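Local coordinates for Rio2 kinase (Chaetomium thermophilum, PDB 4GYI), which is an atypical RIO-type protein kinase that binds ADP and magnesium, carries a phosphoaspartate and plays an ATPase-dependent role on the maturing pre-40S ribosomal subunit, at residues R10-T13 with A14-R18; H267-A270 with E271-D275; R276-Q279 with C280-F284. All coordinates share one frame; numbering follows the deposited sequence.

Interaction 1. Residues R10-T13 with A14-R18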
loop_
_atom_site.group_PDB
_atom_site.type_symbol
_atom_site.label_atom_id
_atom_site.label_comp_id
_atom_site.label_asym_id
_atom_site.label_seq_id
_atom_site.Cartn_x
_atom_site.Cartn_y
_atom_site.Cartn_z
ATOM N N ARG A 10 0.733 -12.460 -20.997
ATOM C CA ARG A 10 1.646 -12.851 -22.073
ATOM C C ARG A 10 1.007 -12.947 -23.457
ATOM O O ARG A 10 1.701 -12.870 -24.469
ATOM C CB ARG A 10 2.381 -14.143 -21.726
ATOM C CG ARG A 10 3.587 -13.903 -20.856
ATOM C CD ARG A 10 3.452 -14.604 -19.532
ATOM N NE ARG A 10 4.052 -15.934 -19.562
ATOM C CZ ARG A 10 3.362 -17.067 -19.621
ATOM N NH1 ARG A 10 2.036 -17.045 -19.654
ATOM N NH2 ARG A 10 4.002 -18.225 -19.639
ATOM N N HIS A 11 -0.310 -13.116 -23.503
ATOM C CA HIS A 11 -1.037 -13.045 -24.767
ATOM C C HIS A 11 -0.943 -11.647 -25.389
ATOM O O HIS A 11 -1.091 -11.490 -26.603
ATOM C CB HIS A 11 -2.513 -13.418 -24.570
ATOM C CG HIS A 11 -2.753 -14.884 -24.369
ATOM N ND1 HIS A 11 -3.872 -15.374 -23.729
ATOM C CD2 HIS A 11 -2.023 -15.967 -24.729
ATOM C CE1 HIS A 11 -3.817 -16.693 -23.697
ATOM N NE2 HIS A 11 -2.706 -17.079 -24.300
ATOM N N LEU A 12 -0.696 -10.631 -24.561
ATOM C CA LEU A 12 -0.752 -9.246 -25.029
ATOM C C LEU A 12 0.442 -8.851 -25.892
ATOM O O LEU A 12 1.593 -9.086 -25.520
ATOM C CB LEU A 12 -0.904 -8.281 -23.854
ATOM C CG LEU A 12 -2.197 -8.478 -23.054
ATOM C CD1 LEU A 12 -2.235 -7.583 -21.838
ATOM C CD2 LEU A 12 -3.394 -8.198 -23.933
ATOM N N THR A 13 0.149 -8.249 -27.046
ATOM C CA THR A 13 1.174 -7.797 -27.987
ATOM C C THR A 13 1.668 -6.401 -27.645
ATOM O O THR A 13 1.167 -5.761 -26.719
ATOM C CB THR A 13 0.647 -7.736 -29.429
ATOM O OG1 THR A 13 -0.386 -6.752 -29.512
ATOM C CG2 THR A 13 0.097 -9.087 -29.866
ATOM N N ALA A 14 2.642 -5.928 -28.412
ATOM C CA ALA A 14 3.247 -4.624 -28.162
ATOM C C ALA A 14 2.229 -3.493 -28.288
ATOM O O ALA A 14 2.167 -2.603 -27.428
ATOM C CB ALA A 14 4.429 -4.395 -29.093
ATOM N N GLU A 15 1.417 -3.529 -29.340
ATOM C CA GLU A 15 0.352 -2.535 -29.441
ATOM C C GLU A 15 -0.927 -2.891 -28.662
ATOM O O GLU A 15 -1.884 -2.126 -28.662
ATOM C CB GLU A 15 0.059 -2.123 -30.892
ATOM C CG GLU A 15 0.723 -0.785 -31.277
ATOM C CD GLU A 15 -0.221 0.188 -31.988
ATOM O OE1 GLU A 15 0.187 1.348 -32.235
ATOM O OE2 GLU A 15 -1.368 -0.200 -32.302
ATOM N N ASP A 16 -0.954 -4.032 -27.987
ATOM C CA ASP A 16 -2.018 -4.230 -27.004
ATOM C C ASP A 16 -1.686 -3.373 -25.798
ATOM O O ASP A 16 -2.557 -2.713 -25.218
ATOM C CB ASP A 16 -2.161 -5.688 -26.595
ATOM C CG ASP A 16 -2.839 -6.520 -27.654
ATOM O OD1 ASP A 16 -3.526 -5.930 -28.510
ATOM O OD2 ASP A 16 -2.682 -7.758 -27.631
ATOM N N TRP A 17 -0.408 -3.374 -25.439
ATOM C CA TRP A 17 0.085 -2.518 -24.370
ATOM C C TRP A 17 -0.065 -1.027 -24.680
ATOM O O TRP A 17 -0.478 -0.242 -23.828
ATOM C CB TRP A 17 1.528 -2.880 -24.033
ATOM C CG TRP A 17 1.612 -4.198 -23.328
ATOM C CD1 TRP A 17 2.078 -5.373 -23.830
ATOM C CD2 TRP A 17 1.146 -4.481 -22.004
ATOM N NE1 TRP A 17 1.966 -6.367 -22.888
ATOM C CE2 TRP A 17 1.401 -5.843 -21.755
ATOM C CE3 TRP A 17 0.557 -3.707 -20.994
ATOM C CZ2 TRP A 17 1.086 -6.450 -20.535
ATOM C CZ3 TRP A 17 0.247 -4.309 -19.783
ATOM C CH2 TRP A 17 0.513 -5.664 -19.565
ATOM N N ARG A 18 0.250 -0.650 -25.910
ATOM C CA ARG A 18 0.189 0.740 -26.339
ATOM C C ARG A 18 -1.236 1.304 -26.277
ATOM O O ARG A 18 -1.444 2.449 -25.885
ATOM C CB ARG A 18 0.754 0.853 -27.756
ATOM C CG ARG A 18 1.049 2.269 -28.192
ATOM C CD ARG A 18 1.687 2.316 -29.588
ATOM N NE ARG A 18 2.165 3.662 -29.887
ATOM C CZ ARG A 18 3.379 4.102 -29.572
ATOM N NH1 ARG A 18 4.239 3.288 -28.972
ATOM N NH2 ARG A 18 3.739 5.347 -29.867
HETATM O O HOH W 1 2.767 -9.281 -23.214
#

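Interaction 2. Residues H267-A270 with E271-D275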
loop_
_atom_site.group_PDB
_atom_site.type_symbol
_atom_site.label_atom_id
_atom_site.label_comp_id
_atom_site.label_asym_id
_atom_site.label_seq_id
_atom_site.Cartn_x
_atom_site.Cartn_y
_atom_site.Cartn_z
ATOM N N HIS A 267 -0.805 16.743 13.360
ATOM C CA HIS A 267 -2.161 16.554 12.856
ATOM C C HIS A 267 -3.131 17.010 13.922
ATOM O O HIS A 267 -2.888 16.778 15.101
ATOM C CB HIS A 267 -2.403 15.090 12.530
ATOM C CG HIS A 267 -3.703 14.826 11.835
ATOM N ND1 HIS A 267 -4.920 14.942 12.470
ATOM C CD2 HIS A 267 -3.974 14.419 10.572
ATOM C CE1 HIS A 267 -5.888 14.652 11.619
ATOM N NE2 HIS A 267 -5.341 14.325 10.463
ATOM N N PRO A 268 -4.225 17.681 13.515
ATOM C CA PRO A 268 -5.204 18.201 14.477
ATOM C C PRO A 268 -5.691 17.120 15.442
ATOM O O PRO A 268 -5.953 17.407 16.606
ATOM C CB PRO A 268 -6.354 18.666 13.580
ATOM C CG PRO A 268 -5.699 19.040 12.307
ATOM C CD PRO A 268 -4.551 18.077 12.132
ATOM N N ASN A 269 -5.786 15.885 14.964
ATOM C CA ASN A 269 -6.189 14.767 15.810
ATOM C C ASN A 269 -5.021 13.933 16.318
ATOM O O ASN A 269 -5.216 12.760 16.619
ATOM C CB ASN A 269 -7.120 13.822 15.046
ATOM C CG ASN A 269 -8.515 14.357 14.903
ATOM O OD1 ASN A 269 -9.064 14.946 15.833
ATOM N ND2 ASN A 269 -9.110 14.150 13.729
ATOM N N ALA A 270 -3.820 14.503 16.398
ATOM C CA ALA A 270 -2.631 13.689 16.668
ATOM C C ALA A 270 -2.728 12.949 17.992
ATOM O O ALA A 270 -2.338 11.783 18.077
ATOM C CB ALA A 270 -1.367 14.514 16.608
ATOM N N GLU A 271 -3.286 13.609 19.006
ATOM C CA GLU A 271 -3.403 12.997 20.327
ATOM C C GLU A 271 -4.275 11.738 20.299
ATOM O O GLU A 271 -3.929 10.724 20.895
ATOM C CB GLU A 271 -3.911 13.994 21.381
ATOM C CG GLU A 271 -4.082 13.377 22.769
ATOM C CD GLU A 271 -4.219 14.409 23.888
ATOM O OE1 GLU A 271 -4.245 15.630 23.604
ATOM O OE2 GLU A 271 -4.295 13.991 25.066
ATOM N N MET A 272 -5.400 11.805 19.603
ATOM C CA MET A 272 -6.251 10.635 19.453
ATOM C C MET A 272 -5.493 9.503 18.723
ATOM O O MET A 272 -5.545 8.346 19.142
ATOM C CB MET A 272 -7.549 11.013 18.728
ATOM C CG MET A 272 -8.486 9.828 18.413
ATOM S SD MET A 272 -8.104 8.848 16.924
ATOM C CE MET A 272 -8.410 10.051 15.631
ATOM N N TYR A 273 -4.774 9.836 17.651
ATOM C CA TYR A 273 -4.037 8.817 16.883
ATOM C C TYR A 273 -2.887 8.205 17.693
ATOM O O TYR A 273 -2.697 6.985 17.704
ATOM C CB TYR A 273 -3.517 9.367 15.548
ATOM C CG TYR A 273 -4.593 9.682 14.525
ATOM C CD1 TYR A 273 -5.324 8.668 13.911
ATOM C CD2 TYR A 273 -4.864 10.998 14.155
ATOM C CE1 TYR A 273 -6.307 8.960 12.975
ATOM C CE2 TYR A 273 -5.844 11.300 13.218
ATOM C CZ TYR A 273 -6.563 10.283 12.634
ATOM O OH TYR A 273 -7.537 10.588 11.705
ATOM N N PHE A 274 -2.123 9.053 18.373
ATOM C CA PHE A 274 -1.091 8.571 19.284
ATOM C C PHE A 274 -1.678 7.603 20.314
ATOM O O PHE A 274 -1.260 6.444 20.387
ATOM C CB PHE A 274 -0.405 9.738 19.993
ATOM C CG PHE A 274 0.756 9.334 20.851
ATOM C CD1 PHE A 274 2.028 9.222 20.314
ATOM C CD2 PHE A 274 0.578 9.073 22.206
ATOM C CE1 PHE A 274 3.108 8.851 21.105
ATOM C CE2 PHE A 274 1.646 8.702 23.001
ATOM C CZ PHE A 274 2.920 8.593 22.443
ATOM N N ASP A 275 -2.648 8.083 21.094
ATOM C CA ASP A 275 -3.210 7.307 22.199
ATOM C C ASP A 275 -3.774 5.984 21.711
ATOM O O ASP A 275 -3.710 4.977 22.406
ATOM C CB ASP A 275 -4.314 8.087 22.904
ATOM C CG ASP A 275 -3.779 9.202 23.783
ATOM O OD1 ASP A 275 -2.607 9.119 24.211
ATOM O OD2 ASP A 275 -4.538 10.159 24.058
HETATM O O HOH W 2 -4.765 16.136 19.209
#

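Interaction 3. Residues R276-Q279 with C280-F284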
loop_
_atom_site.group_PDB
_atom_site.type_symbol
_atom_site.label_atom_id
_atom_site.label_comp_id
_atom_site.label_asym_id
_atom_site.label_seq_id
_atom_site.Cartn_x
_atom_site.Cartn_y
_atom_site.Cartn_z
ATOM N N ARG A 276 -4.315 5.998 20.496
ATOM C CA ARG A 276 -4.941 4.821 19.930
ATOM C C ARG A 276 -3.906 3.744 19.607
ATOM O O ARG A 276 -4.137 2.563 19.847
ATOM C CB ARG A 276 -5.728 5.187 18.685
ATOM C CG ARG A 276 -6.729 4.131 18.273
ATOM C CD ARG A 276 -7.549 4.604 17.080
ATOM N NE ARG A 276 -6.740 4.674 15.873
ATOM C CZ ARG A 276 -7.176 5.119 14.697
ATOM N NH1 ARG A 276 -8.428 5.538 14.562
ATOM N NH2 ARG A 276 -6.356 5.142 13.652
ATOM N N ASP A 277 -2.771 4.154 19.058
ATOM C CA ASP A 277 -1.671 3.225 18.803
ATOM C C ASP A 277 -1.197 2.558 20.110
ATOM O O ASP A 277 -1.099 1.328 20.200
ATOM C CB ASP A 277 -0.501 3.935 18.082
ATOM C CG ASP A 277 -0.741 4.115 16.546
ATOM O OD1 ASP A 277 -1.724 3.546 15.999
ATOM O OD2 ASP A 277 0.080 4.810 15.882
ATOM N N VAL A 278 -0.916 3.372 21.121
ATOM C CA VAL A 278 -0.474 2.861 22.418
ATOM C C VAL A 278 -1.517 1.908 23.035
ATOM O O VAL A 278 -1.174 0.838 23.537
ATOM C CB VAL A 278 -0.191 4.029 23.400
ATOM C CG1 VAL A 278 0.025 3.512 24.810
ATOM C CG2 VAL A 278 0.996 4.866 22.930
ATOM N N GLN A 279 -2.789 2.290 22.993
ATOM C CA GLN A 279 -3.841 1.455 23.572
ATOM C C GLN A 279 -4.014 0.137 22.813
ATOM O O GLN A 279 -4.357 -0.876 23.421
ATOM C CB GLN A 279 -5.169 2.211 23.652
ATOM C CG GLN A 279 -5.686 2.447 25.078
ATOM C CD GLN A 279 -4.653 3.099 26.008
ATOM O OE1 GLN A 279 -4.402 2.609 27.110
ATOM N NE2 GLN A 279 -4.067 4.213 25.569
ATOM N N CYS A 280 -3.772 0.145 21.497
ATOM C CA CYS A 280 -3.805 -1.096 20.714
ATOM C C CYS A 280 -2.755 -2.095 21.197
ATOM O O CYS A 280 -3.050 -3.279 21.391
ATOM C CB CYS A 280 -3.599 -0.831 19.217
ATOM S SG CYS A 280 -5.130 -0.549 18.316
ATOM N N ILE A 281 -1.536 -1.601 21.377
ATOM C CA ILE A 281 -0.445 -2.399 21.924
ATOM C C ILE A 281 -0.774 -2.943 23.326
ATOM O O ILE A 281 -0.667 -4.152 23.569
ATOM C CB ILE A 281 0.855 -1.579 21.973
ATOM C CG1 ILE A 281 1.321 -1.243 20.550
ATOM C CG2 ILE A 281 1.932 -2.316 22.739
ATOM C CD1 ILE A 281 1.343 -2.430 19.631
ATOM N N LYS A 282 -1.187 -2.063 24.241
ATOM C CA LYS A 282 -1.540 -2.492 25.595
ATOM C C LYS A 282 -2.645 -3.548 25.569
ATOM O O LYS A 282 -2.532 -4.581 26.226
ATOM C CB LYS A 282 -1.991 -1.307 26.462
ATOM C CG LYS A 282 -0.880 -0.327 26.785
ATOM C CD LYS A 282 -1.383 0.774 27.736
ATOM C CE LYS A 282 -0.317 1.844 27.945
ATOM N NZ LYS A 282 -0.707 2.961 28.856
ATOM N N ARG A 283 -3.713 -3.285 24.817
ATOM C CA ARG A 283 -4.804 -4.256 24.685
ATOM C C ARG A 283 -4.273 -5.627 24.268
ATOM O O ARG A 283 -4.546 -6.625 24.928
ATOM C CB ARG A 283 -5.839 -3.794 23.665
ATOM C CG ARG A 283 -7.035 -3.053 24.233
ATOM C CD ARG A 283 -8.102 -2.913 23.151
ATOM N NE ARG A 283 -8.343 -4.195 22.493
ATOM C CZ ARG A 283 -9.450 -4.916 22.634
ATOM N NH1 ARG A 283 -10.442 -4.474 23.395
ATOM N NH2 ARG A 283 -9.573 -6.077 22.003
ATOM N N PHE A 284 -3.506 -5.662 23.179
ATOM C CA PHE A 284 -2.957 -6.916 22.687
ATOM C C PHE A 284 -2.124 -7.635 23.753
ATOM O O PHE A 284 -2.334 -8.818 24.025
ATOM C CB PHE A 284 -2.129 -6.708 21.418
ATOM C CG PHE A 284 -1.481 -7.966 20.927
ATOM C CD1 PHE A 284 -2.231 -8.928 20.263
ATOM C CD2 PHE A 284 -0.134 -8.209 21.169
ATOM C CE1 PHE A 284 -1.643 -10.103 19.814
ATOM C CE2 PHE A 284 0.463 -9.377 20.747
ATOM C CZ PHE A 284 -0.289 -10.326 20.050
#

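Interaction 1. Residues R10-T13 with A14-R18
Leu12 swings CG anti to its own carbonyl carbon (chi1 -62°), and Trp17, on the first turn of helix 14-26, does likewise; the CD1 branch of Leu12 thus comes over one face of the indole. CD1 lies 4.1 Å from the centroid of the six-membered ring of Trp17, a CH-pi contact displaced toward the rim. In the plane of the indole, at its edge, a water accepts from Trp17 NE1 (3.0 Å) and donates to Leu12 O. With an alanine here instead of Trp17, CD1 of Leu12 would probably lose the face it rests on and the water its indole donor.

Thr13 is the N-cap of this first helix of the N-terminal Rio2 domain, of the helix-turn-helix clan. Its OG1 receives a weak bond from Asp16 N at 3.2 Å, while Thr13 N returns a nearly straight bond (177°) to Asp16 OD2 at 2.9 Å, reaching it from above the carboxylate plane. Together these make a capping box. Thr13 O takes Trp17 N at 3.1 Å. Asp16 OD1 is bonded to Ser54 OG on helix 51-60, so the buried carboxylate has a partner on each oxygen, and this setting at a helix N-terminus is likely to favour its ionised form.

Interaction 2. Residues H267-A270 with E271-D275
The imidazole of His267 lies between Pro268 CD over one face and the edge of Tyr273 over the opposite one. Tyr273 CE2 comes within 3.7 Å of His267 CE1, and with the planes at 83° the pair is a T-shaped (edge-to-face) stack. At the imidazole edge, and in its plane, Asn269 N donates to His267 ND1 (2.8 Å), which fixes the rotation of the ring and leaves ND1 acting as an acceptor. The Tyr273 ring carries Met272 CE over the centre of one face; Met272 gets there because its chain bends at chi2 and chi3 (-82° and -66°). Asn269 CB approaches Tyr273 CE2 obliquely, at 3.4 Å.

In the backbone, Tyr273 N bonds to Asn269 O (3.1 Å) and Phe274 N to Ala270 O (2.8 Å), while the Phe274 side chain packs on Ile218 and Leu219 of helix 207-223. Asn269 holds the N-cap position without a capping bond from its side chain; a water instead accepts from Glu271 N and donates to Pro268 O. Ala270 N closes back on His267 O, so His267 to Ala270 form a type I beta turn that runs straight into helix 270-289 of the RIO kinase domain.

Interaction 3. Residues R276-Q279 with C280-F284
Val278 and Lys282 lie side by side one helical turn apart, pointing the same way, and their apolar contact is Val278 CG1 to Lys282 CE at 3.6 Å. The lysine is fully extended beyond CG, so CE reaches the valine while NZ goes on to hydrogen-bond Gly297 O. Gln279 crosses the same chain at a slant: OE1 is 3.6 Å from Lys282 CD. A bend at chi2 (52°) folds the amide of Gln279 back along the helix, where NE2 bonds to Asp275 O.

Four backbone bonds repeat the i to i+4 pattern of an alpha helix. Lys282 N to Val278 O (3.0 Å) is the straightest of them, at 174°, and Cys280 N to Arg276 O (2.9 Å) the most bent, at 150°. Side chains also rest against these carbonyls: Cys280 SG is 3.6 Å from Arg276 O, and Ile281 CG1 is 3.5 Å from Asp277 O.

Helix 270-289 appears to correspond to helix αF of protein kinases, whose N-terminal half carries an aspartate that receives backbone N-H groups of the catalytic loop. Asp277 fits that part here: its buried carboxylate takes Gly229 N on OD2 and Phe231 N on OD1, and Arg276 adds a hydrogen bond to the same loop, from NH2 to Gly229 O. The side chain of Asp277 is about 8 Å from that of the magnesium ligand Asn235.

By apolar packing, Ile281 meets Phe231 and Tyr211 of helix 207-223.

Overall arrangement
Interactions 2 and 3 follow one another along helix 270-289, the first at its start and the second in its middle, with centres 14 Å apart. Interaction 1 opens a different helix, in the N-terminal Rio2 region on the opposite side of the chain's centre, about 36 Å from interaction 2 by nearest atoms. Each runs from core to surface: Asp16 and Trp17, Tyr273 and Phe274, Asp277 and Ile281 are buried, Thr13, Asn269 and Gln279 exposed. Both helix starts combine an aromatic side chain with a bridging water, but 10-18 uses a side-chain capping box where 267-275 relies on a beta turn and stacked rings. Interaction 3, mid-helix, shows regular backbone bonding and aliphatic packing, nearest the metal site.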